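Local structure of putative alpha/beta hydrolase (Desulfitobacterium hafniense, 4RPC) at residues L13-E18 against C50-E55; V86-A91 against E110-N115; V207-N212 against L231-F236. The protein is a putative hydrolase of the alpha/beta hydrolase fold, of unestablished substrate, probably using a serine nucleophile. All blocks are in the same frame, centred on the assembly; numbering follows the deposited sequence.

Contact 1 (L13-E18 against C50-E55)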
ATOM      1  N   LEU A  13      -9.193  12.492   2.978  1.00 38.48           N
ATOM      2  CA  LEU A  13      -7.944  12.352   3.697  1.00 36.39           C
ATOM      3  C   LEU A  13      -8.155  12.620   5.166  1.00 34.11           C
ATOM      4  O   LEU A  13      -8.519  13.718   5.549  1.00 37.56           O
ATOM      5  CB  LEU A  13      -6.938  13.366   3.165  1.00 38.17           C
ATOM      6  CG  LEU A  13      -5.543  13.291   3.775  1.00 37.44           C
ATOM      7  CD1 LEU A  13      -4.799  12.059   3.315  1.00 38.21           C
ATOM      8  CD2 LEU A  13      -4.765  14.520   3.384  1.00 40.66           C
ATOM      9  N   HIS A  14      -7.926  11.604   5.974  1.00 31.57           N
ATOM     10  CA  HIS A  14      -8.176  11.659   7.404  1.00 31.52           C
ATOM     11  C   HIS A  14      -6.925  12.060   8.066  1.00 30.92           C
ATOM     12  O   HIS A  14      -5.861  11.660   7.637  1.00 27.16           O
ATOM     13  CB  HIS A  14      -8.529  10.298   7.946  1.00 30.64           C
ATOM     14  CG  HIS A  14      -9.788   9.734   7.386  1.00 31.15           C
ATOM     15  ND1 HIS A  14     -11.016   9.926   7.977  1.00 35.19           N
ATOM     16  CD2 HIS A  14     -10.007   8.980   6.293  1.00 30.29           C
ATOM     17  CE1 HIS A  14     -11.939   9.306   7.270  1.00 35.90           C
ATOM     18  NE2 HIS A  14     -11.350   8.727   6.241  1.00 34.16           N
ATOM     19  N   ARG A  15      -7.049  12.823   9.145  1.00 33.04           N
ATOM     20  CA  ARG A  15      -5.876  13.394   9.795  1.00 34.32           C
ATOM     21  C   ARG A  15      -5.933  13.091  11.278  1.00 33.91           C
ATOM     22  O   ARG A  15      -6.915  13.352  11.915  1.00 35.96           O
ATOM     23  CB  ARG A  15      -5.795  14.898   9.514  1.00 38.08           C
ATOM     24  CG  ARG A  15      -4.597  15.608  10.138  1.00 43.33           C
ATOM     25  CD  ARG A  15      -4.594  17.093   9.768  1.00 49.29           C
ATOM     26  NE  ARG A  15      -3.286  17.733   9.968  1.00 55.05           N
ATOM     27  CZ  ARG A  15      -2.997  19.002   9.636  1.00 61.63           C
ATOM     28  NH1 ARG A  15      -3.940  19.782   9.086  1.00 66.77           N
ATOM     29  NH2 ARG A  15      -1.770  19.502   9.844  1.00 56.96           N
HETATM   30  N   MSE A  16      -4.878  12.505  11.798  1.00 32.78           N
HETATM   31  CA  MSE A  16      -4.777  12.170  13.208  1.00 36.14           C
HETATM   32  C   MSE A  16      -3.402  12.551  13.737  1.00 33.00           C
HETATM   33  O   MSE A  16      -2.530  13.040  13.004  1.00 28.76           O
HETATM   34  CB  MSE A  16      -5.028  10.685  13.498  1.00 39.40           C
HETATM   35  CG  MSE A  16      -5.529   9.846  12.326  1.00 42.85           C
HETATM   36 SE   MSE A  16      -7.280   9.046  12.692  0.69 52.98          SE
HETATM   37  CE  MSE A  16      -7.558   9.264  14.632  1.00 50.54           C
ATOM     38  N   GLY A  17      -3.222  12.356  15.036  1.00 32.98           N
ATOM     39  CA  GLY A  17      -1.960  12.683  15.715  1.00 34.45           C
ATOM     40  C   GLY A  17      -1.662  14.148  15.866  1.00 34.95           C
ATOM     41  O   GLY A  17      -2.559  14.948  15.943  1.00 36.93           O
ATOM     42  N   GLU A  18      -0.381  14.495  15.928  1.00 36.77           N
ATOM     43  CA  GLU A  18       0.043  15.862  16.178  1.00 35.60           C
ATOM     44  C   GLU A  18       0.089  16.689  14.885  1.00 34.15           C
ATOM     45  O   GLU A  18       1.007  16.489  14.069  1.00 31.54           O
ATOM     46  CB  GLU A  18       1.429  15.849  16.842  1.00 38.10           C
ATOM     47  CG  GLU A  18       1.391  15.755  18.341  1.00 42.59           C
ATOM     48  CD  GLU A  18       0.488  16.826  18.949  1.00 47.24           C
ATOM     49  OE1 GLU A  18       0.673  18.038  18.622  1.00 52.96           O
ATOM     50  OE2 GLU A  18      -0.443  16.430  19.689  1.00 47.78           O
ATOM     51  N   CYS A  50       2.105  13.682  12.647  1.00 27.14           N
ATOM     52  CA  CYS A  50       0.915  13.986  11.922  1.00 27.09           C
ATOM     53  C   CYS A  50       0.627  12.834  10.933  1.00 25.60           C
ATOM     54  O   CYS A  50       1.333  12.684   9.974  1.00 24.88           O
ATOM     55  CB  CYS A  50       1.079  15.275  11.150  1.00 27.55           C
ATOM     56  SG  CYS A  50      -0.443  15.686  10.281  1.00 30.95           S
ATOM     57  N   LEU A  51      -0.398  12.030  11.209  1.00 25.13           N
ATOM     58  CA  LEU A  51      -0.758  10.900  10.388  1.00 25.24           C
ATOM     59  C   LEU A  51      -1.807  11.362   9.419  1.00 23.08           C
ATOM     60  O   LEU A  51      -2.824  11.916   9.806  1.00 23.63           O
ATOM     61  CB  LEU A  51      -1.327   9.732  11.237  1.00 25.66           C
ATOM     62  CG  LEU A  51      -0.391   8.922  12.151  1.00 27.04           C
ATOM     63  CD1 LEU A  51       1.050   8.899  11.647  1.00 25.03           C
ATOM     64  CD2 LEU A  51      -0.435   9.377  13.588  1.00 27.37           C
ATOM     65  N   LEU A  52      -1.554  11.127   8.162  1.00 21.70           N
ATOM     66  CA  LEU A  52      -2.525  11.367   7.128  1.00 22.38           C
ATOM     67  C   LEU A  52      -2.890  10.071   6.416  1.00 21.38           C
ATOM     68  O   LEU A  52      -2.014   9.408   5.835  1.00 20.86           O
ATOM     69  CB  LEU A  52      -1.886  12.343   6.146  1.00 23.73           C
ATOM     70  CG  LEU A  52      -1.275  13.609   6.779  1.00 23.78           C
ATOM     71  CD1 LEU A  52      -0.240  14.251   5.854  1.00 23.65           C
ATOM     72  CD2 LEU A  52      -2.409  14.556   7.101  1.00 25.43           C
ATOM     73  N   ILE A  53      -4.172   9.729   6.400  1.00 21.36           N
ATOM     74  CA  ILE A  53      -4.620   8.455   5.913  1.00 22.39           C
ATOM     75  C   ILE A  53      -5.713   8.599   4.864  1.00 23.87           C
ATOM     76  O   ILE A  53      -6.840   8.925   5.176  1.00 26.53           O
ATOM     77  CB  ILE A  53      -5.136   7.542   7.047  1.00 23.20           C
ATOM     78  CG1 ILE A  53      -4.207   7.601   8.305  1.00 23.86           C
ATOM     79  CG2 ILE A  53      -5.262   6.122   6.567  1.00 21.77           C
ATOM     80  CD1 ILE A  53      -4.580   8.653   9.276  1.00 24.52           C
ATOM     81  N   PRO A  54      -5.378   8.394   3.590  1.00 24.09           N
ATOM     82  CA  PRO A  54      -6.448   8.525   2.617  1.00 24.63           C
ATOM     83  C   PRO A  54      -7.385   7.310   2.552  1.00 24.09           C
ATOM     84  O   PRO A  54      -7.028   6.227   2.969  1.00 23.92           O
ATOM     85  CB  PRO A  54      -5.686   8.637   1.292  1.00 25.04           C
ATOM     86  CG  PRO A  54      -4.319   8.093   1.557  1.00 23.13           C
ATOM     87  CD  PRO A  54      -4.051   8.447   2.975  1.00 23.00           C
ATOM     88  N   GLU A  55      -8.578   7.491   2.005  1.00 24.21           N
ATOM     89  CA  GLU A  55      -9.389   6.371   1.519  1.00 24.24           C
ATOM     90  C   GLU A  55      -9.189   6.227   0.034  1.00 23.82           C
ATOM     91  O   GLU A  55      -9.343   7.190  -0.701  1.00 23.81           O
ATOM     92  CB  GLU A  55     -10.841   6.694   1.719  1.00 26.49           C
ATOM     93  CG  GLU A  55     -11.205   6.864   3.151  1.00 28.63           C
ATOM     94  CD  GLU A  55     -12.669   7.217   3.346  1.00 31.74           C
ATOM     95  OE1 GLU A  55     -13.444   7.354   2.333  1.00 32.06           O
ATOM     96  OE2 GLU A  55     -12.997   7.369   4.537  1.00 31.94           O
TER

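Contact 2 (V86-A91 against E110-N115)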
ATOM      1  N   VAL A  86       0.250  20.902   3.222  1.00 43.42           N
ATOM      2  CA  VAL A  86       1.347  19.963   3.350  1.00 43.00           C
ATOM      3  C   VAL A  86       2.042  19.917   2.017  1.00 42.70           C
ATOM      4  O   VAL A  86       1.450  19.445   1.038  1.00 45.02           O
ATOM      5  CB  VAL A  86       0.868  18.525   3.630  1.00 40.23           C
ATOM      6  CG1 VAL A  86       2.057  17.583   3.579  1.00 42.10           C
ATOM      7  CG2 VAL A  86       0.192  18.436   4.979  1.00 41.34           C
ATOM      8  N   ASP A  87       3.286  20.378   1.968  1.00 44.07           N
ATOM      9  CA  ASP A  87       4.079  20.182   0.758  1.00 46.95           C
ATOM     10  C   ASP A  87       5.295  19.261   0.936  1.00 45.95           C
ATOM     11  O   ASP A  87       6.028  19.037  -0.030  1.00 45.87           O
ATOM     12  CB  ASP A  87       4.496  21.521   0.170  1.00 50.54           C
ATOM     13  CG  ASP A  87       5.464  22.251   1.047  1.00 56.31           C
ATOM     14  OD1 ASP A  87       5.996  21.616   2.005  1.00 58.23           O
ATOM     15  OD2 ASP A  87       5.677  23.459   0.774  1.00 64.02           O
ATOM     16  N   LYS A  88       5.496  18.731   2.142  1.00 42.44           N
ATOM     17  CA  LYS A  88       6.563  17.769   2.396  1.00 40.17           C
ATOM     18  C   LYS A  88       6.076  16.686   3.343  1.00 36.31           C
ATOM     19  O   LYS A  88       5.442  16.975   4.356  1.00 37.03           O
ATOM     20  CB  LYS A  88       7.772  18.472   3.016  1.00 42.88           C
ATOM     21  CG  LYS A  88       8.959  17.552   3.306  1.00 45.29           C
ATOM     22  CD  LYS A  88      10.171  18.327   3.837  1.00 49.70           C
ATOM     23  CE  LYS A  88       9.921  18.863   5.252  1.00 51.47           C
ATOM     24  NZ  LYS A  88      11.124  18.962   6.153  1.00 54.95           N
ATOM     25  N   VAL A  89       6.355  15.432   3.024  1.00 31.42           N
ATOM     26  CA  VAL A  89       6.072  14.378   3.953  1.00 30.21           C
ATOM     27  C   VAL A  89       7.331  13.613   4.297  1.00 28.57           C
ATOM     28  O   VAL A  89       8.203  13.358   3.429  1.00 28.22           O
ATOM     29  CB  VAL A  89       4.936  13.439   3.454  1.00 29.90           C
ATOM     30  CG1 VAL A  89       3.759  14.270   2.963  1.00 31.67           C
ATOM     31  CG2 VAL A  89       5.398  12.522   2.383  1.00 29.38           C
ATOM     32  N   GLN A  90       7.433  13.208   5.547  1.00 26.54           N
ATOM     33  CA  GLN A  90       8.688  12.602   5.977  1.00 27.05           C
ATOM     34  C   GLN A  90       8.710  11.177   5.544  1.00 24.86           C
ATOM     35  O   GLN A  90       9.780  10.657   5.230  1.00 24.08           O
ATOM     36  CB  GLN A  90       8.894  12.669   7.489  1.00 31.27           C
ATOM     37  CG  GLN A  90       9.113  14.041   8.105  1.00 31.92           C
ATOM     38  CD  GLN A  90      10.182  14.818   7.439  1.00 35.52           C
ATOM     39  OE1 GLN A  90      11.297  14.339   7.233  1.00 38.54           O
ATOM     40  NE2 GLN A  90       9.840  16.028   7.041  1.00 40.19           N
ATOM     41  N   ALA A  91       7.524  10.532   5.520  1.00 22.57           N
ATOM     42  CA  ALA A  91       7.404   9.134   5.062  1.00 20.25           C
ATOM     43  C   ALA A  91       6.009   8.792   4.533  1.00 19.36           C
ATOM     44  O   ALA A  91       5.016   9.168   5.134  1.00 18.35           O
ATOM     45  CB  ALA A  91       7.724   8.192   6.209  1.00 21.10           C
ATOM     46  N   GLU A 110       4.920  17.174  -7.079  1.00 58.69           N
ATOM     47  CA  GLU A 110       4.149  18.287  -6.554  1.00 63.11           C
ATOM     48  C   GLU A 110       4.585  18.449  -5.091  1.00 57.56           C
ATOM     49  O   GLU A 110       5.055  19.488  -4.665  1.00 60.96           O
ATOM     50  CB  GLU A 110       2.648  17.991  -6.655  1.00 70.24           C
ATOM     51  CG  GLU A 110       1.753  19.237  -6.554  1.00 83.96           C
ATOM     52  CD  GLU A 110       0.365  18.959  -5.956  1.00 90.17           C
ATOM     53  OE1 GLU A 110      -0.160  17.824  -6.120  1.00 95.07           O
ATOM     54  OE2 GLU A 110      -0.202  19.876  -5.316  1.00 88.93           O
ATOM     55  N   ILE A 111       4.484  17.355  -4.363  1.00 52.62           N
ATOM     56  CA  ILE A 111       4.835  17.258  -2.967  1.00 49.37           C
ATOM     57  C   ILE A 111       6.123  16.457  -2.739  1.00 43.17           C
ATOM     58  O   ILE A 111       6.311  15.395  -3.332  1.00 40.88           O
ATOM     59  CB  ILE A 111       3.660  16.604  -2.256  1.00 51.31           C
ATOM     60  CG1 ILE A 111       2.569  17.666  -2.164  1.00 53.29           C
ATOM     61  CG2 ILE A 111       4.075  16.042  -0.905  1.00 49.31           C
ATOM     62  CD1 ILE A 111       1.292  17.129  -1.628  1.00 54.58           C
ATOM     63  N   LYS A 112       6.998  16.997  -1.896  1.00 39.73           N
ATOM     64  CA  LYS A 112       8.294  16.401  -1.630  1.00 38.79           C
ATOM     65  C   LYS A 112       8.195  15.250  -0.640  1.00 33.51           C
ATOM     66  O   LYS A 112       7.568  15.369   0.421  1.00 31.42           O
ATOM     67  CB  LYS A 112       9.290  17.440  -1.101  1.00 43.72           C
ATOM     68  CG  LYS A 112      10.487  16.854  -0.326  1.00 45.19           C
ATOM     69  CD  LYS A 112      11.776  17.654  -0.507  1.00 52.07           C
ATOM     70  CE  LYS A 112      11.638  19.130  -0.170  1.00 54.38           C
ATOM     71  NZ  LYS A 112      12.739  19.915  -0.814  1.00 59.70           N
ATOM     72  N   VAL A 113       8.852  14.154  -0.991  1.00 29.29           N
ATOM     73  CA  VAL A 113       8.771  12.920  -0.235  1.00 28.35           C
ATOM     74  C   VAL A 113      10.182  12.480   0.218  1.00 27.36           C
ATOM     75  O   VAL A 113      11.070  12.230  -0.634  1.00 26.61           O
ATOM     76  CB  VAL A 113       8.165  11.819  -1.104  1.00 28.44           C
ATOM     77  CG1 VAL A 113       8.122  10.505  -0.335  1.00 28.49           C
ATOM     78  CG2 VAL A 113       6.747  12.201  -1.562  1.00 30.81           C
HETATM   79  N   MSE A 114      10.389  12.347   1.516  1.00 24.92           N
HETATM   80  CA  MSE A 114      11.750  12.028   1.996  1.00 27.57           C
HETATM   81  C   MSE A 114      11.974  10.552   2.016  1.00 25.27           C
HETATM   82  O   MSE A 114      13.053  10.115   1.715  1.00 26.65           O
HETATM   83  CB  MSE A 114      12.163  12.532   3.377  1.00 30.73           C
HETATM   84  CG  MSE A 114      13.382  13.498   3.247  1.00 37.41           C
HETATM   85 SE   MSE A 114      12.835  15.139   2.305  0.82 38.53          SE
HETATM   86  CE  MSE A 114      11.298  15.167   3.508  1.00 39.18           C
ATOM     87  N   ASN A 115      10.976   9.763   2.389  1.00 22.58           N
ATOM     88  CA  ASN A 115      11.155   8.333   2.541  1.00 21.69           C
ATOM     89  C   ASN A 115       9.943   7.600   2.029  1.00 20.53           C
ATOM     90  O   ASN A 115       8.792   7.980   2.344  1.00 19.61           O
ATOM     91  CB  ASN A 115      11.299   7.952   4.024  1.00 22.40           C
ATOM     92  CG  ASN A 115      12.606   8.444   4.670  1.00 24.31           C
ATOM     93  OD1 ASN A 115      13.619   7.729   4.665  1.00 26.18           O
ATOM     94  ND2 ASN A 115      12.552   9.602   5.304  1.00 24.28           N
TER

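Contact 3 (V207-N212 against L231-F236)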
ATOM      1  N   VAL A 207      12.147  -1.065   1.378  1.00 26.86           N
ATOM      2  CA  VAL A 207      11.230  -2.136   1.016  1.00 26.61           C
ATOM      3  C   VAL A 207      11.054  -3.172   2.147  1.00 28.38           C
ATOM      4  O   VAL A 207      12.045  -3.798   2.617  1.00 27.89           O
ATOM      5  CB  VAL A 207      11.799  -2.871  -0.197  1.00 28.25           C
ATOM      6  CG1 VAL A 207      10.716  -3.702  -0.903  1.00 28.31           C
ATOM      7  CG2 VAL A 207      12.398  -1.882  -1.170  1.00 28.80           C
ATOM      8  N   LEU A 208       9.813  -3.370   2.579  1.00 28.39           N
ATOM      9  CA  LEU A 208       9.489  -4.437   3.507  1.00 30.36           C
ATOM     10  C   LEU A 208       9.059  -5.674   2.695  1.00 32.58           C
ATOM     11  O   LEU A 208       8.207  -5.608   1.798  1.00 33.38           O
ATOM     12  CB  LEU A 208       8.423  -4.032   4.507  1.00 29.92           C
ATOM     13  CG  LEU A 208       8.357  -2.581   4.946  1.00 30.33           C
ATOM     14  CD1 LEU A 208       7.831  -2.468   6.365  1.00 31.10           C
ATOM     15  CD2 LEU A 208       9.603  -1.750   4.799  1.00 31.25           C
ATOM     16  N   ILE A 209       9.694  -6.794   3.014  1.00 34.25           N
ATOM     17  CA  ILE A 209       9.488  -8.059   2.333  1.00 34.74           C
ATOM     18  C   ILE A 209       9.210  -9.150   3.386  1.00 34.26           C
ATOM     19  O   ILE A 209       9.965  -9.294   4.333  1.00 32.73           O
ATOM     20  CB  ILE A 209      10.761  -8.450   1.529  1.00 37.43           C
ATOM     21  CG1 ILE A 209      11.096  -7.391   0.456  1.00 36.85           C
ATOM     22  CG2 ILE A 209      10.578  -9.832   0.902  1.00 38.24           C
ATOM     23  CD1 ILE A 209      12.428  -7.575  -0.234  1.00 38.05           C
ATOM     24  N   GLY A 210       8.109  -9.877   3.214  1.00 34.26           N
ATOM     25  CA  GLY A 210       7.832 -11.075   3.982  1.00 35.51           C
ATOM     26  C   GLY A 210       8.613 -12.233   3.392  1.00 37.66           C
ATOM     27  O   GLY A 210       8.519 -12.503   2.192  1.00 40.70           O
ATOM     28  N   GLY A 211       9.354 -12.940   4.234  1.00 37.20           N
ATOM     29  CA  GLY A 211      10.152 -14.075   3.789  1.00 37.93           C
ATOM     30  C   GLY A 211       9.407 -15.225   3.134  1.00 36.86           C
ATOM     31  O   GLY A 211       9.992 -16.014   2.446  1.00 36.71           O
ATOM     32  N   ASN A 212       8.128 -15.375   3.388  1.00 36.99           N
ATOM     33  CA  ASN A 212       7.360 -16.424   2.703  1.00 37.33           C
ATOM     34  C   ASN A 212       6.834 -16.028   1.345  1.00 37.60           C
ATOM     35  O   ASN A 212       6.350 -16.893   0.610  1.00 37.51           O
ATOM     36  CB  ASN A 212       6.192 -16.890   3.570  1.00 36.57           C
ATOM     37  CG  ASN A 212       6.651 -17.658   4.774  1.00 37.58           C
ATOM     38  OD1 ASN A 212       7.829 -18.037   4.861  1.00 39.22           O
ATOM     39  ND2 ASN A 212       5.731 -17.911   5.701  1.00 36.77           N
ATOM     40  N   LEU A 231      18.941   1.445  -1.807  1.00 35.86           N
ATOM     41  CA  LEU A 231      17.792   0.880  -1.156  1.00 35.26           C
ATOM     42  C   LEU A 231      18.135   0.316   0.188  1.00 36.60           C
ATOM     43  O   LEU A 231      19.179  -0.324   0.320  1.00 39.35           O
ATOM     44  CB  LEU A 231      17.258  -0.325  -1.931  1.00 34.56           C
ATOM     45  CG  LEU A 231      16.738  -0.108  -3.338  1.00 34.62           C
ATOM     46  CD1 LEU A 231      16.055  -1.370  -3.855  1.00 33.34           C
ATOM     47  CD2 LEU A 231      15.809   1.097  -3.359  1.00 32.93           C
ATOM     48  N   ASP A 232      17.208   0.442   1.131  1.00 34.34           N
ATOM     49  CA  ASP A 232      17.245  -0.321   2.369  1.00 35.83           C
ATOM     50  C   ASP A 232      16.168  -1.402   2.332  1.00 34.58           C
ATOM     51  O   ASP A 232      14.977  -1.123   2.075  1.00 30.46           O
ATOM     52  CB  ASP A 232      17.023   0.612   3.575  1.00 36.27           C
ATOM     53  CG  ASP A 232      18.119   1.707   3.685  1.00 39.26           C
ATOM     54  OD1 ASP A 232      19.316   1.407   3.512  1.00 40.88           O
ATOM     55  OD2 ASP A 232      17.785   2.888   3.918  1.00 41.58           O
ATOM     56  N   ILE A 233      16.575  -2.641   2.581  1.00 36.51           N
ATOM     57  CA  ILE A 233      15.647  -3.786   2.591  1.00 37.51           C
ATOM     58  C   ILE A 233      15.424  -4.315   3.989  1.00 37.37           C
ATOM     59  O   ILE A 233      16.364  -4.613   4.701  1.00 36.83           O
ATOM     60  CB  ILE A 233      16.157  -5.021   1.791  1.00 41.49           C
ATOM     61  CG1 ILE A 233      16.228  -4.767   0.271  1.00 41.88           C
ATOM     62  CG2 ILE A 233      15.232  -6.222   2.069  1.00 42.28           C
ATOM     63  CD1 ILE A 233      17.293  -3.794  -0.147  1.00 43.23           C
ATOM     64  N   TYR A 234      14.158  -4.522   4.326  1.00 36.68           N
ATOM     65  CA  TYR A 234      13.768  -5.052   5.628  1.00 37.71           C
ATOM     66  C   TYR A 234      13.034  -6.371   5.403  1.00 38.48           C
ATOM     67  O   TYR A 234      11.968  -6.376   4.833  1.00 37.37           O
ATOM     68  CB  TYR A 234      12.915  -4.025   6.360  1.00 33.96           C
ATOM     69  CG  TYR A 234      13.680  -2.754   6.622  1.00 34.06           C
ATOM     70  CD1 TYR A 234      14.542  -2.660   7.728  1.00 35.71           C
ATOM     71  CD2 TYR A 234      13.602  -1.649   5.752  1.00 31.93           C
ATOM     72  CE1 TYR A 234      15.234  -1.497   7.987  1.00 35.37           C
ATOM     73  CE2 TYR A 234      14.306  -0.505   6.008  1.00 32.05           C
ATOM     74  CZ  TYR A 234      15.118  -0.448   7.128  1.00 34.07           C
ATOM     75  OH  TYR A 234      15.821   0.676   7.393  1.00 35.97           O
ATOM     76  N   GLU A 235      13.643  -7.475   5.854  1.00 42.33           N
ATOM     77  CA  GLU A 235      13.156  -8.830   5.634  1.00 43.21           C
ATOM     78  C   GLU A 235      12.409  -9.242   6.909  1.00 42.16           C
ATOM     79  O   GLU A 235      12.912  -9.024   7.985  1.00 42.91           O
ATOM     80  CB  GLU A 235      14.340  -9.772   5.385  1.00 49.53           C
ATOM     81  CG  GLU A 235      15.559  -9.123   4.709  1.00 55.08           C
ATOM     82  CD  GLU A 235      16.278  -9.994   3.657  1.00 58.43           C
ATOM     83  OE1 GLU A 235      16.804 -11.101   3.985  1.00 63.37           O
ATOM     84  OE2 GLU A 235      16.324  -9.537   2.487  1.00 57.34           O
ATOM     85  N   PHE A 236      11.216  -9.824   6.803  1.00 39.01           N
ATOM     86  CA  PHE A 236      10.515 -10.335   7.991  1.00 38.35           C
ATOM     87  C   PHE A 236      10.290 -11.808   7.765  1.00 38.56           C
ATOM     88  O   PHE A 236       9.606 -12.183   6.788  1.00 35.36           O
ATOM     89  CB  PHE A 236       9.199  -9.578   8.197  1.00 37.74           C
ATOM     90  CG  PHE A 236       9.392  -8.127   8.491  1.00 36.91           C
ATOM     91  CD1 PHE A 236       9.599  -7.699   9.789  1.00 39.82           C
ATOM     92  CD2 PHE A 236       9.397  -7.188   7.471  1.00 38.54           C
ATOM     93  CE1 PHE A 236       9.792  -6.338  10.086  1.00 40.17           C
ATOM     94  CE2 PHE A 236       9.580  -5.826   7.749  1.00 38.13           C
ATOM     95  CZ  PHE A 236       9.785  -5.406   9.057  1.00 38.54           C
TER

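Contact 1 (L13-E18 against C50-E55)
With CG beside its backbone N (chi1 -63°), His14 carries its ring to the Glu55 carboxylate, whose chain runs straight beyond CG (chi2 179°) to meet it. NE2 gives its hydrogen to Glu55 OE2 at 2.7 Å; the acceptor lies in the imidazole plane, yet the bond arrives from above the carboxylate. The ring edge also faces Ile53 O. On the same face, selenomethionine Met16 presses CG against Ile53 CD1 at a tight 3.4 Å.

Between the antiparallel strands, His14 and Ile53 exchange two backbone hydrogen bonds, as do Met16 and Leu51. The other face carries Leu13, whose CD1 rests 3.7 Å from Pro54 CD, and the extended Arg15, which runs alongside Leu52. Arg15 NE makes a hydrogen bond to the sulfur Cys50 SG (3.5 Å, normal for a sulfur acceptor), while its NH2 reaches Pro19 O.

Strand 13-17 is an outermost strand of the sheet, the one antiparallel member, hung on strand 50-54, which pairs on its other side with strand 23-27. Helix 70-83 covers Leu13, Leu52 and Pro54; on the opposite face Trp34 stacks on the His14 ring and packs against Met16 and Ile53.

Contact 2 (V86-A91 against E110-N115)
Lys88 and Lys112 sit directly across from each other at the start of two parallel strands, and the backbone between them does most of the joining. Lys112 N donates to Asp87 O, Val89 N to Lys112 O at 2.9 Å, and Met114 N to Val89 O; the latter two bonds come in nearly along the C=O axis. The CA hydrogen of Lys88 adds a weaker contact to Lys112 O.

One side chain extends this ladder. Asn115 sends ND2 to Gln90 O at 3.0 Å with an N-H...O angle of 162°, and the acceptor lies in the plane of the amide. Its CG stands beside the backbone N (chi1 -69°), which places ND2 within bonding distance of Gln90 O, while OD1 is taken by Arg204. An alanine here is likely to leave both Gln90 O and the Arg204 guanidinium without this amide partner.

Apolar contacts divide between the faces. Val89 CG2 lies alongside Val113 CG2 at 4.2 Å, and Val89 CG1 approaches Ile111 CG2 at 4.3 Å. On the lysine face, the side chain of selenomethionine Met114 crosses that of Lys88 and puts CE a tight 3.3 Å from Lys88 CG, also lying beside the Gln90 side chain. Lys112 CG comes 4.0 Å from Lys88 CG.

These strands belong to a beta-alpha-beta unit connected by helix 97-108. The chemistry is accordingly two-sided: Val89 and Ile111 pack under Leu81 of helix 70-83, and Val113 continues the apolar face beside Ala203, whereas the other face uses lysine methylenes for packing and leaves the exposed lysines to carry their charge at the surface. Where the regular strand pairing breaks, the Asn115 amide supplies a side-chain link to the adjacent strand.

Contact 3 (V207-N212 against L231-F236)
Leu208 fills the closely packed face of this parallel pair and meets both Tyr234 and Phe236, each through different atoms. Its CB meets the edge of the Phe236 ring at CE2, 3.9 Å away, and CD1 lies close to the same ring atom. The other branch, CD2, comes 4.1 Å from Tyr234 CD2 at an oblique angle to that ring. With CG beside the backbone N (chi1 -64°), the Phe236 ring lies back along the sheet and so brings its CE2 edge to Leu208 CB, while Tyr234 offers only CD2 and the rest of its ring leads away from Leu208. Helix 249-259 closes over this side, with Leu255 touching both Leu208 and Tyr234.

The reverse face is the one more open to solvent. Ile209 CD1 reaches Ile233 CG2 at 3.9 Å, but Ile233 and Glu235 are exposed along strand 232-236, and Glu235 adds little side-chain contact here. Val207 is nevertheless buried on this face, whereas Ile209 is only partly covered and touches Thr220 of helix 220-226.

Between the two faces runs an unbroken backbone ladder. Val207 N binds Asp232 O, Tyr234 N binds Val207 O at 2.8 Å, Ile209 N binds Tyr234 O, and Phe236 N binds Ile209 O. The last rung, from Gly211 N to Phe236 O, is 2.7 Å long and nearly straight at 172°, carrying the pairing into the turn after strand 204-210.

Five backbone bonds therefore fix the register at the sheet's edge, while Leu208 and Tyr234 pack under helix 249-259. The ladder ends close to a probable catalytic element: Gly210 N donates to Glu213 OE1, and Glu213 has the geometry of the acid in a Ser-His-Glu triad with Ser96 and His241. Holding Gly210 in the strand is consistent with positioning that carboxylate.

How the contacts relate
All three contacts are pairings within one mixed seven-stranded sheet, and they follow one another in series along the chain. Contact 1 forms one margin with strand 13-17, contact 2 lies in the interior, and contact 3 ends the sheet with strand 232-236. Centres of contacts 1 and 2 are about 14 Å apart, and the two touch where Leu52 packs on Val86; helix 70-83 covers parts of both. Contact 3 lies about 23 Å from contact 2 between centres, although strands 112-119 and 204-210 are sheet neighbours. Together they trace the alpha/beta hydrolase core, whose strand 88-95 leads to the probable nucleophile elbow at Ser96, with the probable triad acid beyond strand 204-210.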